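Local coordinates for uncharacterized oxidoreductase yvaA (PDB 3GDO), which catalyses the reversible NADPH-dependent reduction of scyllo-inosose to scyllo-inositol, at residues H123-D128 with G255-L260. Numbering follows the deposited sequence.
Sequences HNRRWD and GQEDAL
Arg125 and Glu257 meet in a salt bridge that ties the loop after strand 119-122, the outermost strand of the parallel Rossmann sheet, to a short helix of the C-terminal alpha/beta domain, the two-domain plan of the Gfo/Idh/MocA family. It is a worked example of a charged pair joining segments far apart in sequence. The loop, which precedes helix 129-139, makes a 3-10 turn over residues 124-126. From this turn the Arg125 chain bends sharply at its second torsion (chi2 -8°), while Glu257 reaches out extended from helix 256-261, and the two side chains cross at about a right angle. Arg125 NH2 lies 2.7 Å from Glu257 OE1. NH1 adds a weak hydrogen bond to the same OE1, with an N-H...O angle of 125°. The guanidinium and carboxylate planes stand 76° apart; OE1, near the guanidinium plane at its edge, is the oxygen nearest both nitrogens, and Glu257 OE2 lies 3.2 Å from Arg125 NH2. A leucine at Arg125 would probably leave Glu257 without its positive mate and Asn124 OD1 without its donor. Beside this pair, Gln256 NE2 makes a weak bond of 3.4 Å to Trp127 O; the stronger partner of Gln256 lies outside, where Trp271 NE1 bonds to Gln256 OE1, which also accepts the backbone N of Tyr302. The guanidinium is steadied from its own turn, where Asn124 OD1 lies in its plane and accepts a bond from Arg125 NH1 at 2.8 Å.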
loop_
_atom_site.group_PDB
_atom_site.type_symbol
_atom_site.label_atom_id
_atom_site.label_comp_id
_atom_site.label_asym_id
_atom_site.label_seq_id
_atom_site.Cartn_x
_atom_site.Cartn_y
_atom_site.Cartn_z
ATOM N N HIS B 123 -7.167 24.110 -0.840
ATOM C CA HIS B 123 -7.123 22.640 -0.956
ATOM C C HIS B 123 -8.035 22.220 -2.080
ATOM O O HIS B 123 -9.112 21.637 -1.869
ATOM C CB HIS B 123 -7.469 21.934 0.362
ATOM C CG HIS B 123 -6.300 21.825 1.295
ATOM N ND1 HIS B 123 -5.210 21.010 1.034
ATOM C CD2 HIS B 123 -6.023 22.458 2.461
ATOM C CE1 HIS B 123 -4.337 21.113 2.024
ATOM N NE2 HIS B 123 -4.802 21.992 2.903
ATOM N N ASN B 124 -7.603 22.556 -3.286
ATOM C CA ASN B 124 -8.471 22.399 -4.431
ATOM C C ASN B 124 -8.593 20.966 -4.916
ATOM O O ASN B 124 -9.471 20.702 -5.710
ATOM C CB ASN B 124 -8.093 23.342 -5.581
ATOM C CG ASN B 124 -6.752 23.016 -6.208
ATOM O OD1 ASN B 124 -5.833 22.552 -5.555
ATOM N ND2 ASN B 124 -6.643 23.281 -7.501
ATOM N N ARG B 125 -7.729 20.053 -4.441
ATOM C CA ARG B 125 -7.863 18.630 -4.824
ATOM C C ARG B 125 -9.151 18.004 -4.304
ATOM O O ARG B 125 -9.434 16.853 -4.635
ATOM C CB ARG B 125 -6.665 17.746 -4.367
ATOM C CG ARG B 125 -5.287 18.024 -4.973
ATOM C CD ARG B 125 -5.308 19.012 -6.075
ATOM N NE ARG B 125 -4.082 18.965 -6.852
ATOM C CZ ARG B 125 -3.360 20.031 -7.199
ATOM N NH1 ARG B 125 -3.703 21.260 -6.820
ATOM N NH2 ARG B 125 -2.271 19.865 -7.935
ATOM N N ARG B 126 -9.934 18.723 -3.492
ATOM C CA ARG B 126 -11.282 18.250 -3.194
ATOM C C ARG B 126 -12.162 18.358 -4.445
ATOM O O ARG B 126 -13.251 17.812 -4.455
ATOM C CB ARG B 126 -11.957 19.005 -2.056
ATOM C CG ARG B 126 -11.292 18.872 -0.690
ATOM C CD ARG B 126 -12.089 19.649 0.353
ATOM N NE ARG B 126 -11.325 19.806 1.581
ATOM C CZ ARG B 126 -11.749 20.457 2.660
ATOM N NH1 ARG B 126 -12.961 21.036 2.700
ATOM N NH2 ARG B 126 -10.946 20.548 3.711
ATOM N N TRP B 127 -11.718 19.092 -5.460
ATOM C CA TRP B 127 -12.484 19.173 -6.746
ATOM C C TRP B 127 -11.760 18.509 -7.938
ATOM O O TRP B 127 -12.055 18.810 -9.107
ATOM C CB TRP B 127 -12.995 20.627 -7.030
ATOM C CG TRP B 127 -13.942 21.103 -5.911
ATOM C CD1 TRP B 127 -15.327 20.980 -5.864
ATOM C CD2 TRP B 127 -13.557 21.718 -4.672
ATOM N NE1 TRP B 127 -15.803 21.463 -4.666
ATOM C CE2 TRP B 127 -14.743 21.928 -3.921
ATOM C CE3 TRP B 127 -12.315 22.072 -4.107
ATOM C CZ2 TRP B 127 -14.728 22.497 -2.653
ATOM C CZ3 TRP B 127 -12.301 22.645 -2.844
ATOM C CH2 TRP B 127 -13.505 22.865 -2.136
ATOM N N ASP B 128 -10.815 17.605 -7.636
ATOM C CA ASP B 128 -10.215 16.697 -8.629
ATOM C C ASP B 128 -11.280 15.710 -9.127
ATOM O O ASP B 128 -12.162 15.294 -8.347
ATOM C CB ASP B 128 -9.053 15.895 -8.018
ATOM C CG ASP B 128 -7.729 16.629 -8.072
ATOM O OD1 ASP B 128 -7.706 17.836 -8.391
ATOM O OD2 ASP B 128 -6.668 15.991 -7.808
ATOM N N GLY B 255 -6.629 15.933 -14.736
ATOM C CA GLY B 255 -6.036 16.691 -15.845
ATOM C C GLY B 255 -6.045 18.243 -15.778
ATOM O O GLY B 255 -5.394 18.895 -16.591
ATOM N N GLN B 256 -6.725 18.858 -14.804
ATOM C CA GLN B 256 -6.828 20.353 -14.794
ATOM C C GLN B 256 -5.522 21.149 -14.712
ATOM O O GLN B 256 -5.324 22.107 -15.467
ATOM C CB GLN B 256 -7.780 20.837 -13.733
ATOM C CG GLN B 256 -9.194 20.302 -13.865
ATOM C CD GLN B 256 -9.992 20.709 -12.683
ATOM O OE1 GLN B 256 -10.524 21.838 -12.632
ATOM N NE2 GLN B 256 -10.023 19.834 -11.666
ATOM N N GLU B 257 -4.627 20.785 -13.799
ATOM C CA GLU B 257 -3.356 21.485 -13.766
ATOM C C GLU B 257 -2.598 21.452 -15.092
ATOM O O GLU B 257 -1.998 22.447 -15.462
ATOM C CB GLU B 257 -2.473 21.022 -12.615
ATOM C CG GLU B 257 -2.949 21.586 -11.290
ATOM C CD GLU B 257 -1.842 21.616 -10.260
ATOM O OE1 GLU B 257 -2.024 22.274 -9.221
ATOM O OE2 GLU B 257 -0.786 20.989 -10.497
ATOM N N ASP B 258 -2.627 20.329 -15.811
ATOM C CA ASP B 258 -1.955 20.255 -17.116
ATOM C C ASP B 258 -2.652 21.113 -18.147
ATOM O O ASP B 258 -1.984 21.757 -18.950
ATOM C CB ASP B 258 -1.851 18.815 -17.658
ATOM C CG ASP B 258 -0.770 18.008 -16.968
ATOM O OD1 ASP B 258 0.015 18.569 -16.175
ATOM O OD2 ASP B 258 -0.708 16.792 -17.214
ATOM N N ALA B 259 -3.978 21.097 -18.159
ATOM C CA ALA B 259 -4.708 22.014 -19.048
ATOM C C ALA B 259 -4.311 23.480 -18.776
ATOM O O ALA B 259 -4.064 24.241 -19.719
ATOM C CB ALA B 259 -6.216 21.832 -18.902
ATOM N N LEU B 260 -4.220 23.854 -17.495
ATOM C CA LEU B 260 -3.811 25.214 -17.096
ATOM C C LEU B 260 -2.381 25.530 -17.504
ATOM O O LEU B 260 -2.101 26.638 -17.930
ATOM C CB LEU B 260 -3.982 25.431 -15.575
ATOM C CG LEU B 260 -5.416 25.460 -15.021
ATOM C CD1 LEU B 260 -5.404 25.361 -13.495
ATOM C CD2 LEU B 260 -6.194 26.711 -15.510
#